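Local coordinates for 30S ribosomal protein S6 (Aquifex aeolicus, PDB 2J5A) that probably binds 16S ribosomal RNA together with protein bS18, as a structural component of the small ribosomal subunit, at residues A[27-30]-A[31-35]. Sequence-based numbering, arbitrary orientation.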
# COMPACT_ATOMS: atom_id res chain seq x y z
N LYS A 27 -5.75 -11.39 -2.16
CA LYS A 27 -5.86 -11.61 -0.71
C LYS A 27 -4.88 -10.71 0.07
O LYS A 27 -5.27 -10.06 1.03
CB LYS A 27 -5.60 -13.10 -0.40
CG LYS A 27 -5.75 -13.51 1.08
CD LYS A 27 -7.19 -13.68 1.51
CE LYS A 27 -7.33 -13.68 3.05
NZ LYS A 27 -8.58 -14.41 3.52
N LYS A 28 -3.62 -10.70 -0.35
CA LYS A 28 -2.63 -9.76 0.16
C LYS A 28 -3.13 -8.30 0.20
O LYS A 28 -3.02 -7.64 1.22
CB LYS A 28 -1.36 -9.82 -0.67
CG LYS A 28 -0.20 -9.03 -0.07
CD LYS A 28 0.90 -9.91 0.47
CE LYS A 28 0.63 -10.41 1.88
NZ LYS A 28 1.80 -11.25 2.34
N PHE A 29 -3.69 -7.83 -0.90
CA PHE A 29 -4.27 -6.50 -0.94
C PHE A 29 -5.36 -6.28 0.11
O PHE A 29 -5.36 -5.25 0.80
CB PHE A 29 -4.83 -6.22 -2.33
CG PHE A 29 -5.19 -4.79 -2.59
CD1 PHE A 29 -4.54 -3.74 -1.93
CD2 PHE A 29 -6.13 -4.48 -3.54
CE1 PHE A 29 -4.86 -2.44 -2.20
CE2 PHE A 29 -6.43 -3.17 -3.83
CZ PHE A 29 -5.80 -2.15 -3.15
N GLU A 30 -6.29 -7.23 0.22
CA GLU A 30 -7.35 -7.16 1.24
C GLU A 30 -6.75 -7.15 2.64
O GLU A 30 -7.22 -6.45 3.51
CB GLU A 30 -8.35 -8.32 1.11
CG GLU A 30 -9.22 -8.34 -0.17
CD GLU A 30 -9.89 -7.01 -0.49
OE1 GLU A 30 -10.46 -6.38 0.44
OE2 GLU A 30 -9.85 -6.58 -1.68
N GLN A 31 -5.70 -7.94 2.84
CA GLN A 31 -5.01 -7.98 4.11
C GLN A 31 -4.31 -6.68 4.49
O GLN A 31 -4.28 -6.32 5.66
CB GLN A 31 -4.00 -9.13 4.13
CG GLN A 31 -4.68 -10.48 4.37
CD GLN A 31 -3.78 -11.69 4.18
OE1 GLN A 31 -2.55 -11.57 4.02
NE2 GLN A 31 -4.40 -12.88 4.20
N VAL A 32 -3.76 -5.98 3.51
CA VAL A 32 -3.15 -4.69 3.75
C VAL A 32 -4.22 -3.67 4.13
O VAL A 32 -4.06 -2.91 5.08
CB VAL A 32 -2.33 -4.22 2.55
CG1 VAL A 32 -1.88 -2.73 2.73
CG2 VAL A 32 -1.13 -5.18 2.37
N LYS A 33 -5.32 -3.67 3.38
CA LYS A 33 -6.45 -2.78 3.66
C LYS A 33 -7.04 -3.01 5.04
O LYS A 33 -7.44 -2.07 5.70
CB LYS A 33 -7.54 -2.94 2.59
CG LYS A 33 -7.47 -1.88 1.50
CD LYS A 33 -7.73 -2.42 0.13
CE LYS A 33 -9.09 -3.04 -0.01
NZ LYS A 33 -9.06 -4.17 -0.96
N GLU A 34 -7.09 -4.26 5.48
CA GLU A 34 -7.72 -4.57 6.76
C GLU A 34 -6.77 -4.18 7.87
O GLU A 34 -7.20 -3.72 8.92
CB GLU A 34 -8.10 -6.06 6.82
CG GLU A 34 -9.42 -6.39 7.52
CD GLU A 34 -10.56 -5.48 7.09
OE1 GLU A 34 -10.75 -5.31 5.86
OE2 GLU A 34 -11.23 -4.91 7.99
N PHE A 35 -5.47 -4.35 7.64
CA PHE A 35 -4.45 -3.85 8.56
C PHE A 35 -4.58 -2.34 8.74
O PHE A 35 -4.62 -1.83 9.86
CB PHE A 35 -3.07 -4.21 8.02
CG PHE A 35 -1.93 -3.67 8.84
CD1 PHE A 35 -1.29 -4.46 9.77
CD2 PHE A 35 -1.49 -2.35 8.67
CE1 PHE A 35 -0.23 -3.96 10.51
CE2 PHE A 35 -0.43 -1.85 9.41
CZ PHE A 35 0.20 -2.64 10.32
O HOH W 1 -9.98 -5.78 3.27
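Phe29 and Lys33 sit one turn apart on helix 22-38, and the backbone N of Lys33 donates to Phe29 O at 3.0 Å, one of four successive i to i+4 bonds. The Lys33 chain, bent at chi2, chi3 and chi4, doubles back over one face of the Phe29 ring: CD lies 3.9 Å from the ring centroid in a CH-pi contact, and NZ follows at 4.1 Å from the same centroid, 19° off the ring normal, as a cation-pi interaction. The ring is delivered by a chi1 of -168°, which sets CG anti to the backbone N, and it also stacks with Phe67. Glu30 runs alongside Lys33, and its OE2 forms a salt bridge of 2.6 Å with Lys33 NZ. The ammonium thus meets the ring face and, roughly at right angles to it, the Glu30 carboxylate, with a second acidic partner in Glu46 of strand 41-53. Without the long chain of Lys33, as with an alanine here, the Phe29 face would probably lose its aliphatic and cationic cover, and Glu30 and Glu46 their shared countercharge. A water bridges Glu30 O and Glu34 OE1, 2.7 Å from the latter, while Gln31 NE2 packs 3.2 Å from Lys27 CE. Phe29 and Val32 face the sheet, both touching Phe14 of strand 8-16, while Lys27, Glu30, Gln31 and Glu34 lie on the exposed side, the buried Lys33 reaching over the ring to the acids. Such a helix is characteristic of the split beta-alpha-beta, ferredoxin-like fold of S6, whose two helices pack on a four-stranded antiparallel sheet.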